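Side-chain contacts in nudix Hydrolase, RenU (Mycolicibacterium smegmatis, PDB 6UUF), which belongs to the magnesium-dependent Nudix hydrolases and probably hydrolyses a nucleoside-diphosphate compound such as NADH: residues Ser63-Thr66 against Pro67-Ala71; Ala148-Gln151 against Arg152-Glu155. The protein carries 3 engineered substitutions. All coordinates share one frame; numbering follows the deposited sequence.

Contact 1. Residues Ser63-Thr66 against Pro67-Ala71; sequences SHET and PEQAA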
loop_
_atom_site.group_PDB
_atom_site.type_symbol
_atom_site.label_atom_id
_atom_site.label_comp_id
_atom_site.label_asym_id
_atom_site.label_seq_id
_atom_site.Cartn_x
_atom_site.Cartn_y
_atom_site.Cartn_z
ATOM N N SER A 63 -2.489 -16.443 -5.986
ATOM C CA SER A 63 -1.925 -17.722 -5.547
ATOM C C SER A 63 -0.468 -17.991 -5.852
ATOM O O SER A 63 0.148 -18.727 -5.126
ATOM C CB SER A 63 -2.715 -18.879 -6.151
ATOM O OG SER A 63 -4.080 -18.714 -5.882
ATOM N N HIS A 64 0.075 -17.390 -6.899
ATOM C CA HIS A 64 1.408 -17.688 -7.321
ATOM C C HIS A 64 2.387 -16.518 -7.029
ATOM O O HIS A 64 3.562 -16.609 -7.322
ATOM C CB HIS A 64 1.373 -18.003 -8.791
ATOM C CG HIS A 64 1.026 -16.836 -9.629
ATOM N ND1 HIS A 64 -0.258 -16.354 -9.731
ATOM C CD2 HIS A 64 1.796 -16.025 -10.378
ATOM C CE1 HIS A 64 -0.268 -15.308 -10.534
ATOM N NE2 HIS A 64 0.964 -15.088 -10.938
ATOM N N GLU A 65 1.885 -15.469 -6.378
ATOM C CA GLU A 65 2.588 -14.203 -6.226
ATOM C C GLU A 65 3.149 -14.037 -4.853
ATOM O O GLU A 65 2.573 -14.454 -3.875
ATOM C CB GLU A 65 1.632 -13.050 -6.390
ATOM C CG GLU A 65 1.239 -12.765 -7.807
ATOM C CD GLU A 65 0.311 -11.579 -7.908
ATOM O OE1 GLU A 65 -0.549 -11.334 -7.028
ATOM O OE2 GLU A 65 0.406 -10.897 -8.912
ATOM N N THR A 66 4.264 -13.336 -4.789
ATOM C CA THR A 66 4.777 -12.872 -3.517
ATOM C C THR A 66 4.010 -11.602 -3.200
ATOM O O THR A 66 3.460 -10.970 -4.144
ATOM C CB THR A 66 6.261 -12.567 -3.636
ATOM O OG1 THR A 66 6.433 -11.549 -4.640
ATOM C CG2 THR A 66 7.032 -13.870 -3.999
ATOM N N PRO A 67 3.951 -11.236 -1.893
ATOM C CA PRO A 67 3.429 -9.922 -1.529
ATOM C C PRO A 67 4.053 -8.783 -2.358
ATOM O O PRO A 67 3.318 -7.912 -2.820
ATOM C CB PRO A 67 3.769 -9.789 -0.020
ATOM C CG PRO A 67 4.082 -11.153 0.459
ATOM C CD PRO A 67 4.547 -11.946 -0.738
ATOM N N GLU A 68 5.363 -8.828 -2.597
ATOM C CA GLU A 68 6.045 -7.832 -3.429
ATOM C C GLU A 68 5.511 -7.728 -4.873
ATOM O O GLU A 68 5.251 -6.636 -5.403
ATOM C CB GLU A 68 7.610 -7.887 -3.389
ATOM C CG GLU A 68 8.358 -9.161 -3.038
ATOM C CD GLU A 68 8.285 -9.591 -1.563
ATOM O OE1 GLU A 68 7.314 -10.304 -1.253
ATOM O OE2 GLU A 68 9.208 -9.323 -0.756
ATOM N N GLN A 69 5.309 -8.859 -5.493
ATOM C CA GLN A 69 4.749 -8.872 -6.820
ATOM C C GLN A 69 3.366 -8.323 -6.814
ATOM O O GLN A 69 3.003 -7.582 -7.718
ATOM C CB GLN A 69 4.754 -10.293 -7.366
ATOM C CG GLN A 69 6.168 -10.713 -7.679
ATOM C CD GLN A 69 6.266 -12.150 -8.049
ATOM O OE1 GLN A 69 5.658 -13.000 -7.457
ATOM N NE2 GLN A 69 7.071 -12.424 -9.027
ATOM N N ALA A 70 2.577 -8.675 -5.802
ATOM C CA ALA A 70 1.189 -8.257 -5.810
ATOM C C ALA A 70 1.105 -6.735 -5.719
ATOM O O ALA A 70 0.350 -6.132 -6.449
ATOM C CB ALA A 70 0.406 -8.888 -4.685
ATOM N N ALA A 71 1.908 -6.132 -4.848
ATOM C CA ALA A 71 1.869 -4.689 -4.612
ATOM C C ALA A 71 2.382 -3.888 -5.822
ATOM O O ALA A 71 1.876 -2.837 -6.156
ATOM C CB ALA A 71 2.659 -4.338 -3.369
HETATM O O HOH W 1 6.332 -15.826 -7.310
#
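T66 and Q69 form a capping box at the first turn of helix 67-79, with T66 as N-cap. Reciprocal hydrogen bonds define it: Q69 N donates to T66 OG1 at 3.0 Å, and T66 N donates to Q69 OE1, also at 3.0 Å, the second nearly straight (170°) and directed in the carbonyl plane onto a lone pair. T66 chi1 of 60° puts OG1 between its backbone N and carbonyl carbon, facing the helix start; a weak bond from T66 OG1 to Q69 OE1 at 3.3 Å adds to the link. Behind the box, A70 N donates to T66 O at 3.0 Å, the first main-chain helical bond. A water donates to Q69 OE1 and H64 O, extending the network back into the loop. Oxygen-to-carbon contacts flank the box: E65 OE1 lies 3.5 Å from A70 CB, and E68 CG is as near to T66 OG1. The E65 carboxylate makes a salt bridge with R73, and their spacing matches the glutamate and arginine of the Nudix box. Q69 OE1 takes the T66 amide and a water, with T66 OG1 a weak third, while OG1 itself accepts an amide N-H that an opening helical turn would otherwise not pair.

Contact 2. Residues Ala148-Gln151 against Arg152-Glu155; sequences ASWQ and RLRE
L153, R154 and E155 donate their amides to the carbonyls of S149, W150 and Q151, the regular i to i+4 pattern of an alpha helix, here helix 144-158 of the Nudix fold; R154 N to W150 O is 2.9 Å. On one flank the aliphatic part of R154 lies over the indole of W150: CG stands 3.9 Å from the centroid of the six-membered ring, 24° off its normal, a CH-pi contact. Bends at chi2 and chi3 carry the R154 guanidinium on to a salt bridge with D135. W150 CE3 also packs against L153 CB at 4.1 Å. On the exposed flank, E155 takes two donors, one per oxygen. Q151 NE2 reaches OE2 of E155 at 2.7 Å on the anti side. It stands 31° out of the carboxylate plane. Amide and carboxylate planes are 83° apart. R152 NH1 meets E155 OE1 at 2.9 Å in a salt bridge using the anti lone pair. An alanine in place of E155 would probably leave the R152 guanidinium without its anionic mate and the Q151 amide free to turn. One turn back, a water donates to A148 O and accepts from R152 N at 2.9 Å, bridging two backbone groups.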
loop_
_atom_site.group_PDB
_atom_site.type_symbol
_atom_site.label_atom_id
_atom_site.label_comp_id
_atom_site.label_asym_id
_atom_site.label_seq_id
_atom_site.Cartn_x
_atom_site.Cartn_y
_atom_site.Cartn_z
ATOM N N ALA A 148 -4.017 3.113 11.343
ATOM C CA ALA A 148 -3.692 2.310 12.501
ATOM C C ALA A 148 -2.256 1.825 12.418
ATOM O O ALA A 148 -1.619 1.596 13.447
ATOM C CB ALA A 148 -4.642 1.126 12.570
ATOM N N SER A 149 -1.763 1.662 11.182
ATOM C CA SER A 149 -0.406 1.210 10.906
ATOM C C SER A 149 0.612 2.276 10.667
ATOM O O SER A 149 1.808 1.986 10.721
ATOM C CB SER A 149 -0.422 0.312 9.664
ATOM O OG SER A 149 -1.121 -0.857 10.004
ATOM N N TRP A 150 0.166 3.496 10.355
ATOM C CA TRP A 150 1.067 4.499 9.830
ATOM C C TRP A 150 2.258 4.778 10.733
ATOM O O TRP A 150 3.394 4.824 10.251
ATOM C CB TRP A 150 0.295 5.784 9.464
ATOM C CG TRP A 150 1.182 6.891 8.940
ATOM C CD1 TRP A 150 1.336 8.155 9.467
ATOM C CD2 TRP A 150 2.086 6.793 7.851
ATOM N NE1 TRP A 150 2.246 8.855 8.740
ATOM C CE2 TRP A 150 2.718 8.051 7.727
ATOM C CE3 TRP A 150 2.392 5.777 6.931
ATOM C CZ2 TRP A 150 3.667 8.318 6.735
ATOM C CZ3 TRP A 150 3.345 6.042 5.936
ATOM C CH2 TRP A 150 3.968 7.309 5.850
ATOM N N GLN A 151 2.038 4.959 12.037
ATOM C CA GLN A 151 3.172 5.332 12.908
ATOM C C GLN A 151 4.212 4.241 12.896
ATOM O O GLN A 151 5.413 4.513 12.814
ATOM C CB GLN A 151 2.720 5.647 14.341
ATOM C CG GLN A 151 3.835 5.751 15.405
ATOM C CD GLN A 151 4.978 6.754 15.129
ATOM O OE1 GLN A 151 4.836 7.726 14.374
ATOM N NE2 GLN A 151 6.132 6.510 15.775
ATOM N N ARG A 152 3.742 2.990 12.968
ATOM C CA ARG A 152 4.627 1.849 12.905
ATOM C C ARG A 152 5.420 1.819 11.579
ATOM O O ARG A 152 6.648 1.694 11.612
ATOM C CB ARG A 152 3.853 0.568 13.146
ATOM C CG ARG A 152 4.734 -0.647 13.429
ATOM C CD ARG A 152 5.441 -0.607 14.806
ATOM N NE ARG A 152 6.437 -1.698 14.897
ATOM C CZ ARG A 152 7.770 -1.577 14.909
ATOM N NH1 ARG A 152 8.390 -0.387 14.894
ATOM N NH2 ARG A 152 8.508 -2.684 14.960
ATOM N N LEU A 153 4.745 2.015 10.438
ATOM C CA LEU A 153 5.458 2.138 9.153
ATOM C C LEU A 153 6.497 3.230 9.141
ATOM O O LEU A 153 7.546 3.065 8.532
ATOM C CB LEU A 153 4.492 2.388 7.985
ATOM C CG LEU A 153 3.688 1.156 7.668
ATOM C CD1 LEU A 153 2.468 1.470 6.839
ATOM C CD2 LEU A 153 4.569 0.138 6.963
ATOM N N ARG A 154 6.208 4.371 9.770
ATOM C CA ARG A 154 7.215 5.432 9.861
ATOM C C ARG A 154 8.469 5.001 10.605
ATOM O O ARG A 154 9.593 5.336 10.198
ATOM C CB ARG A 154 6.620 6.628 10.563
ATOM C CG ARG A 154 5.661 7.370 9.686
ATOM C CD ARG A 154 6.354 8.582 9.136
ATOM N NE ARG A 154 6.102 9.719 9.987
ATOM C CZ ARG A 154 6.702 10.894 9.870
ATOM N NH1 ARG A 154 7.677 11.107 8.973
ATOM N NH2 ARG A 154 6.321 11.854 10.685
ATOM N N GLU A 155 8.269 4.281 11.715
ATOM C CA GLU A 155 9.408 3.783 12.508
ATOM C C GLU A 155 10.265 2.851 11.628
ATOM O O GLU A 155 11.484 2.940 11.572
ATOM C CB GLU A 155 8.921 3.074 13.774
ATOM C CG GLU A 155 8.258 4.018 14.761
ATOM C CD GLU A 155 7.504 3.370 15.923
ATOM O OE1 GLU A 155 7.376 2.124 16.008
ATOM O OE2 GLU A 155 7.009 4.143 16.778
HETATM O O HOH W 2 1.217 2.253 14.086
#

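In the fold
From the N terminus, contact 1 comes first, joining the loop that follows strand 54-60 to the start of helix 67-79. Contact 2 lies wholly within helix 144-158, reached after strands 87-98, 104-113 and 126-133. The two are in series, neither nested nor crossed, and neither spans a long loop. Their centres are 22 Å apart and their nearest atoms about 11 Å, so they do not touch. P67 and A71 touch strand 104-113, A70 and A71 strand 23-31, and E68 strand 87-98; S149 reaches T94 of that last strand through a weak hydrogen bond. Each helix has some contact with the mixed sheet, helix 144-158 here weakly, consistent with the Nudix alpha-beta-alpha sandwich.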